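Local coordinates for Nrps/pks (Streptomyces albus, PDB 4OPE), which probably catalyses chain-extending Claisen condensation on thioester intermediates in oxazolomycin biosynthesis, as a ketosynthase domain of the AT-less synthase component OzmH, at residues D36-V41 with A64-W69; V238-S243 with G350-A355; Y307-G312 with A417-F422; G343-G348 with M358-K363. All blocks are in the same frame, centred on the assembly; numbering follows the deposited sequence.

Interaction 1: residues D36-V41 with A64-W69; sequences DCVEEV and AKWGGW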
loop_
_atom_site.group_PDB
_atom_site.type_symbol
_atom_site.label_atom_id
_atom_site.label_comp_id
_atom_site.label_asym_id
_atom_site.label_seq_id
_atom_site.Cartn_x
_atom_site.Cartn_y
_atom_site.Cartn_z
ATOM N N ASP A 36 -7.308 -15.133 -27.805
ATOM C CA ASP A 36 -5.969 -15.128 -27.280
ATOM C C ASP A 36 -5.419 -13.783 -27.609
ATOM O O ASP A 36 -5.201 -13.493 -28.776
ATOM C CB ASP A 36 -5.148 -16.205 -27.938
ATOM C CG ASP A 36 -3.732 -16.245 -27.423
ATOM O OD1 ASP A 36 -3.305 -15.291 -26.705
ATOM O OD2 ASP A 36 -3.060 -17.254 -27.740
ATOM N N CYS A 37 -5.198 -12.965 -26.577
ATOM C CA CYS A 37 -4.826 -11.560 -26.746
ATOM C C CYS A 37 -3.328 -11.286 -26.596
ATOM O O CYS A 37 -2.900 -10.128 -26.558
ATOM C CB CYS A 37 -5.605 -10.714 -25.741
ATOM S SG CYS A 37 -7.394 -10.966 -25.847
ATOM N N VAL A 38 -2.522 -12.335 -26.508
ATOM C CA VAL A 38 -1.096 -12.158 -26.320
ATOM C C VAL A 38 -0.374 -11.897 -27.637
ATOM O O VAL A 38 -0.732 -12.445 -28.655
ATOM C CB VAL A 38 -0.492 -13.374 -25.615
ATOM C CG1 VAL A 38 1.005 -13.340 -25.759
ATOM C CG2 VAL A 38 -0.900 -13.372 -24.141
ATOM N N GLU A 39 0.651 -11.062 -27.598
ATOM C CA GLU A 39 1.408 -10.659 -28.793
ATOM C C GLU A 39 2.895 -10.471 -28.441
ATOM O O GLU A 39 3.273 -10.384 -27.282
ATOM C CB GLU A 39 0.895 -9.330 -29.380
ATOM C CG GLU A 39 -0.478 -9.341 -30.024
ATOM C CD GLU A 39 -0.545 -10.132 -31.324
ATOM O OE1 GLU A 39 -1.684 -10.312 -31.849
ATOM O OE2 GLU A 39 0.524 -10.601 -31.807
ATOM N N GLU A 40 3.723 -10.441 -29.480
ATOM C CA GLU A 40 5.127 -10.133 -29.350
ATOM C C GLU A 40 5.295 -8.714 -28.911
ATOM O O GLU A 40 4.445 -7.898 -29.192
ATOM C CB GLU A 40 5.860 -10.335 -30.664
ATOM C CG GLU A 40 6.100 -11.811 -30.961
ATOM C CD GLU A 40 7.019 -12.068 -32.162
ATOM O OE1 GLU A 40 7.789 -11.133 -32.554
ATOM O OE2 GLU A 40 6.960 -13.221 -32.686
ATOM N N VAL A 41 6.397 -8.426 -28.226
ATOM C CA VAL A 41 6.729 -7.061 -27.866
ATOM C C VAL A 41 6.577 -6.089 -29.051
ATOM O O VAL A 41 7.131 -6.299 -30.122
ATOM C CB VAL A 41 8.150 -6.900 -27.312
ATOM C CG1 VAL A 41 8.334 -5.450 -26.909
ATOM C CG2 VAL A 41 8.395 -7.801 -26.103
ATOM N N ALA A 64 12.009 -15.030 -23.892
ATOM C CA ALA A 64 10.670 -14.874 -24.415
ATOM C C ALA A 64 10.458 -13.426 -24.813
ATOM O O ALA A 64 11.178 -12.518 -24.360
ATOM C CB ALA A 64 9.630 -15.321 -23.390
ATOM N N LYS A 65 9.432 -13.239 -25.642
ATOM C CA LYS A 65 9.217 -12.011 -26.376
ATOM C C LYS A 65 7.732 -11.632 -26.493
ATOM O O LYS A 65 7.341 -10.919 -27.422
ATOM C CB LYS A 65 9.810 -12.191 -27.760
ATOM C CG LYS A 65 9.370 -13.480 -28.427
ATOM C CD LYS A 65 9.851 -13.549 -29.861
ATOM C CE LYS A 65 9.361 -14.812 -30.533
ATOM N NZ LYS A 65 9.519 -14.747 -32.010
ATOM N N TRP A 66 6.918 -12.069 -25.537
ATOM C CA TRP A 66 5.483 -11.908 -25.624
ATOM C C TRP A 66 4.961 -11.137 -24.439
ATOM O O TRP A 66 5.617 -11.068 -23.386
ATOM C CB TRP A 66 4.807 -13.266 -25.654
ATOM C CG TRP A 66 5.224 -14.137 -26.824
ATOM C CD1 TRP A 66 4.761 -14.066 -28.120
ATOM C CD2 TRP A 66 6.158 -15.211 -26.799
ATOM N NE1 TRP A 66 5.372 -15.013 -28.892
ATOM C CE2 TRP A 66 6.224 -15.739 -28.110
ATOM C CE3 TRP A 66 6.956 -15.765 -25.805
ATOM C CZ2 TRP A 66 7.038 -16.806 -28.447
ATOM C CZ3 TRP A 66 7.788 -16.824 -26.140
ATOM C CH2 TRP A 66 7.817 -17.337 -27.459
ATOM N N GLY A 67 3.766 -10.567 -24.620
ATOM C CA GLY A 67 3.016 -10.014 -23.511
ATOM C C GLY A 67 1.578 -9.697 -23.839
ATOM O O GLY A 67 1.153 -9.796 -25.006
ATOM N N GLY A 68 0.823 -9.319 -22.801
ATOM C CA GLY A 68 -0.489 -8.676 -22.983
ATOM C C GLY A 68 -0.329 -7.184 -23.001
ATOM O O GLY A 68 -0.013 -6.601 -21.982
ATOM N N TRP A 69 -0.518 -6.553 -24.153
ATOM C CA TRP A 69 -0.182 -5.137 -24.315
ATOM C C TRP A 69 -1.416 -4.311 -24.381
ATOM O O TRP A 69 -2.359 -4.709 -25.034
ATOM C CB TRP A 69 0.615 -4.917 -25.589
ATOM C CG TRP A 69 1.783 -5.799 -25.608
ATOM C CD1 TRP A 69 1.899 -6.971 -26.263
ATOM C CD2 TRP A 69 2.975 -5.643 -24.853
ATOM N NE1 TRP A 69 3.105 -7.532 -26.005
ATOM C CE2 TRP A 69 3.788 -6.728 -25.138
ATOM C CE3 TRP A 69 3.452 -4.659 -23.990
ATOM C CZ2 TRP A 69 5.032 -6.888 -24.567
ATOM C CZ3 TRP A 69 4.699 -4.802 -23.451
ATOM C CH2 TRP A 69 5.461 -5.912 -23.720
HETATM O O HOH W 1 -1.375 -8.036 -26.644
HETATM O O HOH W 2 5.404 -14.885 -31.905
#

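Interaction 2: residues V238-S243 with G350-A355; sequences VPAEGS and GHAESA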
loop_
_atom_site.group_PDB
_atom_site.type_symbol
_atom_site.label_atom_id
_atom_site.label_comp_id
_atom_site.label_asym_id
_atom_site.label_seq_id
_atom_site.Cartn_x
_atom_site.Cartn_y
_atom_site.Cartn_z
ATOM N N VAL A 238 3.175 -15.159 -18.714
ATOM C CA VAL A 238 3.498 -14.045 -19.588
ATOM C C VAL A 238 2.956 -12.726 -19.003
ATOM O O VAL A 238 1.807 -12.638 -18.610
ATOM C CB VAL A 238 2.968 -14.314 -21.004
ATOM C CG1 VAL A 238 1.497 -14.575 -21.014
ATOM C CG2 VAL A 238 3.246 -13.145 -21.907
ATOM N N PRO A 239 3.786 -11.697 -18.928
ATOM C CA PRO A 239 3.282 -10.449 -18.378
ATOM C C PRO A 239 2.173 -9.835 -19.222
ATOM O O PRO A 239 2.136 -9.966 -20.449
ATOM C CB PRO A 239 4.518 -9.525 -18.387
ATOM C CG PRO A 239 5.683 -10.425 -18.510
ATOM C CD PRO A 239 5.165 -11.532 -19.391
ATOM N N ALA A 240 1.279 -9.154 -18.560
ATOM C CA ALA A 240 0.289 -8.390 -19.259
ATOM C C ALA A 240 0.018 -7.063 -18.577
ATOM O O ALA A 240 0.256 -6.918 -17.369
ATOM C CB ALA A 240 -0.982 -9.181 -19.346
ATOM N N GLU A 241 -0.477 -6.113 -19.370
ATOM C CA GLU A 241 -0.750 -4.781 -18.901
ATOM C C GLU A 241 -2.256 -4.595 -18.590
ATOM O O GLU A 241 -3.116 -5.300 -19.098
ATOM C CB GLU A 241 -0.331 -3.806 -19.958
ATOM C CG GLU A 241 1.164 -3.724 -20.175
ATOM C CD GLU A 241 1.543 -2.685 -21.233
ATOM O OE1 GLU A 241 2.545 -1.962 -21.070
ATOM O OE2 GLU A 241 0.836 -2.571 -22.239
ATOM N N GLY A 242 -2.565 -3.680 -17.701
ATOM C CA GLY A 242 -3.951 -3.417 -17.409
ATOM C C GLY A 242 -4.186 -2.334 -16.380
ATOM O O GLY A 242 -3.318 -1.996 -15.589
ATOM N N SER A 243 -5.396 -1.824 -16.394
ATOM C CA SER A 243 -5.854 -0.842 -15.439
ATOM C C SER A 243 -7.307 -1.186 -15.140
ATOM O O SER A 243 -8.088 -1.470 -16.081
ATOM C CB SER A 243 -5.830 0.533 -16.085
ATOM O OG SER A 243 -5.928 1.549 -15.123
ATOM N N GLY A 350 -3.030 -13.044 -20.234
ATOM C CA GLY A 350 -1.760 -13.106 -19.521
ATOM C C GLY A 350 -1.868 -12.689 -18.075
ATOM O O GLY A 350 -2.929 -12.406 -17.597
ATOM N N HIS A 351 -0.749 -12.654 -17.391
ATOM C CA HIS A 351 -0.693 -12.343 -16.007
ATOM C C HIS A 351 -0.499 -10.843 -15.860
ATOM O O HIS A 351 0.615 -10.356 -16.005
ATOM C CB HIS A 351 0.514 -13.056 -15.440
ATOM C CG HIS A 351 0.667 -12.948 -13.962
ATOM N ND1 HIS A 351 -0.040 -12.051 -13.206
ATOM C CD2 HIS A 351 1.439 -13.641 -13.089
ATOM C CE1 HIS A 351 0.308 -12.168 -11.933
ATOM N NE2 HIS A 351 1.202 -13.125 -11.833
ATOM N N ALA A 352 -1.575 -10.106 -15.538
ATOM C CA ALA A 352 -1.523 -8.663 -15.439
ATOM C C ALA A 352 -0.934 -8.129 -14.134
ATOM O O ALA A 352 -1.103 -6.946 -13.815
ATOM C CB ALA A 352 -2.892 -8.071 -15.641
ATOM N N GLU A 353 -0.262 -8.973 -13.386
ATOM C CA GLU A 353 0.588 -8.535 -12.298
ATOM C C GLU A 353 -0.216 -7.759 -11.305
ATOM O O GLU A 353 -1.147 -8.315 -10.784
ATOM C CB GLU A 353 1.823 -7.839 -12.859
ATOM C CG GLU A 353 2.669 -8.921 -13.507
ATOM C CD GLU A 353 3.765 -8.465 -14.447
ATOM O OE1 GLU A 353 4.714 -9.260 -14.577
ATOM O OE2 GLU A 353 3.702 -7.382 -15.042
ATOM N N SER A 354 0.045 -6.492 -11.062
ATOM C CA SER A 354 -0.747 -5.803 -10.041
ATOM C C SER A 354 -2.237 -5.615 -10.395
ATOM O O SER A 354 -3.069 -5.345 -9.531
ATOM C CB SER A 354 -0.112 -4.458 -9.646
ATOM O OG SER A 354 0.407 -3.732 -10.765
ATOM N N ALA A 355 -2.565 -5.745 -11.665
ATOM C CA ALA A 355 -3.925 -5.610 -12.147
ATOM C C ALA A 355 -4.610 -6.946 -12.361
ATOM O O ALA A 355 -5.748 -6.981 -12.763
ATOM C CB ALA A 355 -3.915 -4.824 -13.459
#

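Interaction 3: residues Y307-G312 with A417-F422; sequences YLEAHG and AAISAF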
loop_
_atom_site.group_PDB
_atom_site.type_symbol
_atom_site.label_atom_id
_atom_site.label_comp_id
_atom_site.label_asym_id
_atom_site.label_seq_id
_atom_site.Cartn_x
_atom_site.Cartn_y
_atom_site.Cartn_z
ATOM N N TYR A 307 -18.716 -20.680 -9.276
ATOM C CA TYR A 307 -17.563 -20.520 -10.167
ATOM C C TYR A 307 -16.381 -20.078 -9.363
ATOM O O TYR A 307 -16.527 -19.349 -8.402
ATOM C CB TYR A 307 -17.834 -19.485 -11.271
ATOM C CG TYR A 307 -16.699 -19.296 -12.225
ATOM C CD1 TYR A 307 -16.496 -20.162 -13.274
ATOM C CD2 TYR A 307 -15.848 -18.251 -12.089
ATOM C CE1 TYR A 307 -15.459 -19.995 -14.158
ATOM C CE2 TYR A 307 -14.778 -18.085 -12.941
ATOM C CZ TYR A 307 -14.593 -18.959 -13.967
ATOM O OH TYR A 307 -13.516 -18.752 -14.796
ATOM N N LEU A 308 -15.207 -20.528 -9.781
ATOM C CA LEU A 308 -13.932 -20.223 -9.104
ATOM C C LEU A 308 -12.976 -19.647 -10.150
ATOM O O LEU A 308 -12.545 -20.360 -11.050
ATOM C CB LEU A 308 -13.343 -21.491 -8.490
ATOM C CG LEU A 308 -12.172 -21.452 -7.489
ATOM C CD1 LEU A 308 -10.830 -21.036 -8.051
ATOM C CD2 LEU A 308 -12.490 -20.531 -6.338
ATOM N N GLU A 309 -12.716 -18.345 -10.051
ATOM C CA GLU A 309 -11.788 -17.642 -10.917
ATOM C C GLU A 309 -10.488 -17.757 -10.231
ATOM O O GLU A 309 -10.232 -17.128 -9.181
ATOM C CB GLU A 309 -12.167 -16.166 -11.067
ATOM C CG GLU A 309 -11.129 -15.306 -11.762
ATOM C CD GLU A 309 -10.828 -15.704 -13.221
ATOM O OE1 GLU A 309 -11.657 -16.357 -13.937
ATOM O OE2 GLU A 309 -9.717 -15.330 -13.676
ATOM N N ALA A 310 -9.654 -18.605 -10.804
ATOM C CA ALA A 310 -8.454 -19.060 -10.099
ATOM C C ALA A 310 -7.288 -18.158 -10.399
ATOM O O ALA A 310 -7.268 -17.447 -11.406
ATOM C CB ALA A 310 -8.127 -20.465 -10.528
ATOM N N HIS A 311 -6.285 -18.229 -9.542
ATOM C CA HIS A 311 -5.041 -17.564 -9.812
ATOM C C HIS A 311 -4.471 -17.983 -11.153
ATOM O O HIS A 311 -4.203 -17.137 -11.998
ATOM C CB HIS A 311 -4.057 -17.799 -8.698
ATOM C CG HIS A 311 -2.829 -16.990 -8.834
ATOM N ND1 HIS A 311 -2.867 -15.630 -9.036
ATOM C CD2 HIS A 311 -1.524 -17.352 -8.835
ATOM C CE1 HIS A 311 -1.625 -15.181 -9.133
ATOM N NE2 HIS A 311 -0.794 -16.206 -9.008
ATOM N N GLY A 312 -4.291 -19.264 -11.369
ATOM C CA GLY A 312 -4.244 -19.769 -12.755
ATOM C C GLY A 312 -3.085 -19.285 -13.598
ATOM O O GLY A 312 -3.239 -18.930 -14.741
ATOM N N ALA A 417 -19.488 -16.499 -6.885
ATOM C CA ALA A 417 -18.200 -16.771 -7.410
ATOM C C ALA A 417 -17.151 -16.397 -6.405
ATOM O O ALA A 417 -17.352 -15.556 -5.509
ATOM C CB ALA A 417 -17.978 -16.022 -8.699
ATOM N N ALA A 418 -16.020 -17.056 -6.567
ATOM C CA ALA A 418 -14.911 -16.839 -5.701
ATOM C C ALA A 418 -13.695 -16.598 -6.563
ATOM O O ALA A 418 -13.534 -17.233 -7.588
ATOM C CB ALA A 418 -14.724 -18.067 -4.823
ATOM N N ILE A 419 -12.836 -15.697 -6.116
ATOM C CA ILE A 419 -11.682 -15.248 -6.898
ATOM C C ILE A 419 -10.451 -15.234 -6.033
ATOM O O ILE A 419 -10.476 -14.651 -4.954
ATOM C CB ILE A 419 -11.890 -13.811 -7.380
ATOM C CG1 ILE A 419 -13.289 -13.725 -7.972
ATOM C CG2 ILE A 419 -10.783 -13.418 -8.373
ATOM C CD1 ILE A 419 -13.653 -12.354 -8.498
ATOM N N SER A 420 -9.384 -15.843 -6.553
ATOM C CA SER A 420 -8.091 -15.941 -5.872
ATOM C C SER A 420 -6.995 -15.140 -6.573
ATOM O O SER A 420 -6.938 -15.054 -7.785
ATOM C CB SER A 420 -7.603 -17.379 -5.842
ATOM O OG SER A 420 -8.338 -18.202 -4.953
ATOM N N ALA A 421 -6.105 -14.590 -5.767
ATOM C CA ALA A 421 -4.904 -14.002 -6.243
ATOM C C ALA A 421 -3.794 -14.204 -5.205
ATOM O O ALA A 421 -3.926 -13.787 -4.047
ATOM C CB ALA A 421 -5.142 -12.538 -6.495
ATOM N N PHE A 422 -2.700 -14.816 -5.666
ATOM C CA PHE A 422 -1.541 -15.161 -4.836
ATOM C C PHE A 422 -0.280 -14.467 -5.331
ATOM O O PHE A 422 0.225 -14.741 -6.390
ATOM C CB PHE A 422 -1.326 -16.676 -4.877
ATOM C CG PHE A 422 -2.549 -17.458 -4.531
ATOM C CD1 PHE A 422 -3.274 -17.154 -3.411
ATOM C CD2 PHE A 422 -2.988 -18.463 -5.344
ATOM C CE1 PHE A 422 -4.393 -17.861 -3.068
ATOM C CE2 PHE A 422 -4.123 -19.179 -5.026
ATOM C CZ PHE A 422 -4.815 -18.885 -3.871
#

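Interaction 4: residues G343-G348 with M358-K363; sequences GSVKSG and MAALTK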
loop_
_atom_site.group_PDB
_atom_site.type_symbol
_atom_site.label_atom_id
_atom_site.label_comp_id
_atom_site.label_asym_id
_atom_site.label_seq_id
_atom_site.Cartn_x
_atom_site.Cartn_y
_atom_site.Cartn_z
ATOM N N GLY A 343 -11.625 -21.589 -13.921
ATOM C CA GLY A 343 -10.991 -20.973 -15.086
ATOM C C GLY A 343 -10.125 -19.817 -14.654
ATOM O O GLY A 343 -10.090 -19.463 -13.480
ATOM N N SER A 344 -9.400 -19.230 -15.606
ATOM C CA SER A 344 -8.561 -18.087 -15.322
ATOM C C SER A 344 -8.467 -17.159 -16.491
ATOM O O SER A 344 -8.019 -17.558 -17.572
ATOM C CB SER A 344 -7.148 -18.498 -14.944
ATOM O OG SER A 344 -6.327 -17.345 -14.633
ATOM N N VAL A 345 -8.784 -15.892 -16.235
ATOM C CA VAL A 345 -8.570 -14.825 -17.183
ATOM C C VAL A 345 -7.150 -14.721 -17.744
ATOM O O VAL A 345 -6.946 -14.236 -18.846
ATOM C CB VAL A 345 -8.981 -13.475 -16.551
ATOM C CG1 VAL A 345 -7.961 -12.994 -15.532
ATOM C CG2 VAL A 345 -9.247 -12.410 -17.634
ATOM N N LYS A 346 -6.166 -15.179 -17.000
ATOM C CA LYS A 346 -4.798 -15.102 -17.450
ATOM C C LYS A 346 -4.586 -15.944 -18.728
ATOM O O LYS A 346 -3.670 -15.685 -19.524
ATOM C CB LYS A 346 -3.868 -15.595 -16.356
ATOM C CG LYS A 346 -3.935 -14.833 -15.065
ATOM C CD LYS A 346 -2.860 -15.238 -14.043
ATOM C CE LYS A 346 -2.628 -14.123 -13.028
ATOM N NZ LYS A 346 -3.558 -14.270 -11.873
ATOM N N SER A 347 -5.409 -16.961 -18.940
ATOM C CA SER A 347 -5.184 -17.837 -20.089
ATOM C C SER A 347 -5.448 -17.094 -21.393
ATOM O O SER A 347 -4.896 -17.432 -22.448
ATOM C CB SER A 347 -6.048 -19.065 -19.980
ATOM O OG SER A 347 -7.435 -18.728 -20.043
ATOM N N GLY A 348 -6.215 -16.026 -21.320
ATOM C CA GLY A 348 -6.478 -15.201 -22.478
ATOM C C GLY A 348 -5.650 -13.948 -22.655
ATOM O O GLY A 348 -5.180 -13.656 -23.765
HETATM N N MSE A 358 -7.948 -7.315 -10.686
HETATM C CA MSE A 358 -8.959 -6.538 -11.388
HETATM C C MSE A 358 -9.453 -7.199 -12.659
HETATM O O MSE A 358 -10.656 -7.202 -12.905
HETATM C CB MSE A 358 -8.573 -5.088 -11.804
HETATM C CG MSE A 358 -8.517 -4.094 -10.654
HETATM SE SE MSE A 358 -10.316 -3.899 -9.928
HETATM C CE MSE A 358 -9.941 -4.070 -8.014
ATOM N N ALA A 359 -8.551 -7.720 -13.490
ATOM C CA ALA A 359 -8.976 -8.506 -14.676
ATOM C C ALA A 359 -9.876 -9.644 -14.226
ATOM O O ALA A 359 -10.906 -9.936 -14.849
ATOM C CB ALA A 359 -7.773 -9.075 -15.428
ATOM N N ALA A 360 -9.478 -10.287 -13.130
ATOM C CA ALA A 360 -10.140 -11.494 -12.682
ATOM C C ALA A 360 -11.566 -11.124 -12.212
ATOM O O ALA A 360 -12.575 -11.752 -12.569
ATOM C CB ALA A 360 -9.342 -12.136 -11.564
ATOM N N LEU A 361 -11.615 -10.073 -11.410
ATOM C CA LEU A 361 -12.824 -9.624 -10.794
ATOM C C LEU A 361 -13.781 -9.115 -11.843
ATOM O O LEU A 361 -14.979 -9.349 -11.774
ATOM C CB LEU A 361 -12.398 -8.529 -9.892
ATOM C CG LEU A 361 -13.344 -7.695 -9.113
ATOM C CD1 LEU A 361 -14.184 -8.652 -8.324
ATOM C CD2 LEU A 361 -12.499 -6.847 -8.170
ATOM N N THR A 362 -13.250 -8.402 -12.829
ATOM C CA THR A 362 -14.047 -7.853 -13.891
ATOM C C THR A 362 -14.633 -8.980 -14.706
ATOM O O THR A 362 -15.820 -8.977 -15.066
ATOM C CB THR A 362 -13.210 -6.925 -14.770
ATOM O OG1 THR A 362 -12.726 -5.839 -13.984
ATOM C CG2 THR A 362 -14.017 -6.338 -15.900
ATOM N N LYS A 363 -13.828 -9.992 -14.969
ATOM C CA LYS A 363 -14.341 -11.148 -15.694
ATOM C C LYS A 363 -15.524 -11.762 -14.991
ATOM O O LYS A 363 -16.458 -12.133 -15.618
ATOM C CB LYS A 363 -13.266 -12.180 -15.843
ATOM C CG LYS A 363 -13.698 -13.367 -16.657
ATOM C CD LYS A 363 -13.030 -14.589 -16.064
ATOM C CE LYS A 363 -12.855 -15.670 -17.091
ATOM N NZ LYS A 363 -12.371 -16.914 -16.418
HETATM O O HOH W 3 -11.000 -17.020 -19.220
#

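Interaction 1: residues D36-V41 with A64-W69
A short two-stranded antiparallel ribbon pairs E39 and E40 with G67 and W66. E39 and G67 form its hydrogen-bonded pair. E39 N gives a nearly straight bond to G67 O (2.9 Å, 170° at the hydrogen), and G67 N returns one to E39 O at 2.7 Å. V41 N then bonds to K65 O (2.8 Å). E39 O carries a second donor, W69 NE1 at 3.1 Å. The indole keeps this oxygen close to its ring plane but reaches it from above the carbonyl plane. With CG anti to its own carbonyl carbon (chi1 -54°), the W69 ring lies within reach of both E39 O and V41. The six-membered ring meets V41, with W69 CZ2 3.8 Å from V41 CG2. Replacing W69 by leucine would probably leave E39 O with G67 N as its one donor here and open a gap beside V41.

E40 and K65 run alongside each other, pointing the same way. K65 NZ forms a salt bridge to E40 OE2 (3.1 Å), coming from above the carboxylate plane. The K65 chain also lays CG over one face of the W66 ring. V38 CG1 packs on W66 CB at 3.8 Å.

R226 makes a cation-pi contact with W66 and a salt bridge with D36. W66 O accepts from Y212 of helix 210-217, and G68 pairs through its backbone with P239 and E241, just ahead of strand 242-250.

Interaction 2: residues V238-S243 with G350-A355
V238 and H351 open the backbone pairing of this buried contact. H351 N bonds to V238 O at 2.8 Å, almost in line with the carbonyl. A240 N bonds to H351 O at 2.9 Å, arriving from above the carbonyl plane and less straight (139° at the hydrogen). The two bonds make a single bridge between P239 and H351. A352 CA adds a CA-H...O contact to A240 O at 3.2 Å.

The van der Waals contacts are made by small groups. A240 CB lies 3.8 Å from G350 C and faces A352 CB at 4.3 Å. A355 CB sits 3.6 Å from G242 O. V238 CG1 touches G350 CA. G350 has a positive phi (101°), and a side chain there would press on V238 O and A240 CB, so both backbone and neighbours call for glycine.

The polar ends of the glutamates find their partners outside the two segments. E353 lays its carboxylate beside P239, with E353 OE1 3.8 Å from P239 CB, while its OE2 takes a salt bridge from K211 and a hydrogen bond from N204. E241 points away and pairs with R45. H351 CG is anti to the backbone N (chi1 -175°). This carries the imidazole away from V238-S243, towards C176 and Y237, and E353 CG lies over one of its faces.

The loop sequence GHAESA after a short helix matches the conserved second-histidine loop of ketosynthases. In this thiolase-fold family that histidine belongs to the Cys-His-His active site. H351 probably has that role, with C176 as the cysteine.

Interaction 3: residues Y307-G312 with A417-F422
Segments 307-311 and 417-422 run parallel, 11° apart, with L308 and E309 paired to A418 and I419, and three backbone hydrogen bonds join them: A418 N to Y307 O (3.0 Å), E309 N to A418 O (2.8 Å) and S420 N to E309 O (3.0 Å). L308 and A418 share one face of the sheet, where L308 CD2 touches A418 CB at 3.7 Å. E309 and I419 share the other. There E309 CG meets I419 CG2 at 3.9 Å, and the glutamate bends away to a salt bridge with K363.

Beyond the bonded part, H311 sends its ring across to F422. CG anti to the backbone N (chi1 -172°) sets the imidazole there. F422 CB stands over the H311 ring face, 4.2 Å from its centroid, a CH-pi contact. The phenyl edge points at the same ring in an offset edge-to-face pair, with planes 64° apart. F422 CD2 also touches H311 CB (3.6 Å). With H311 cut back to an alanine, F422 would probably lose the ring face that its CB and edge pack on.

H311 lies in an EAHGTGT sequence, whose histidine is an active-site residue in ketosynthases. The CH-pi and edge-to-face contacts of F422 probably help to fix the tilt of this imidazole.

Interaction 4: residues G343-G348 with M358-K363
V345 and K363 reach across to peptide groups, for no ring or carboxylate of the two segments takes part. V345 CG1 lies against the A359-A360 peptide, 3.9 Å from A360 N, and CG2 approaches A359 O. V345 CG1 also meets A359 CB at 3.9 Å. Further along, O of M358 (deposited as selenomethionine) is held from opposite faces of its plane by T362 N and by T362 OG1, the hydroxyl 2.7 Å from M358 O.

K363 CG is anti to the backbone N (chi1 -176°). The chain then bends and runs past V345, and K363 NZ ends 3.7 Å from V345 N, beside the turn that leads into helix 346-349. No hydrogen bond crosses the contact directly. A water links K363 NZ to S344 O through two weak bonds.

The turn is closed from within. S344 OG caps K346 N at 3.2 Å, and S344 O accepts from both S347 N and S347 OG (2.8 Å to OG).

Valine against alanines thus joins the turn to helix 356-370 by apolar contact. The ammonium of K363 beside it is paired outside, with E309 and the Y307 hydroxyl. E309 also accepts from V345 N, so one buried carboxylate probably balances the lysine and holds the turn.

How the interactions relate
Interactions 3 and 4 lie closest, with centres 8 Å apart, and interaction 4 is nested within the loop that interaction 3 closes. They are joined by E309 OE1 to K363 NZ (2.6 Å) and Y307 OH to K363 NZ (2.7 Å). Interactions 2 and 4 cross along the chain and touch where K346 packs on H351. K346 NZ also bonds to H311 O of interaction 3. K346 thus connects the two histidines of the probable active site. Interaction 1 holds none of these probable active-site residues. G68 O bonds to E241 N (2.7 Å) of interaction 2, and C37 N to G348 O (2.9 Å) of interaction 4. The centres of interactions 1 and 3 are about 23 Å apart, without touching.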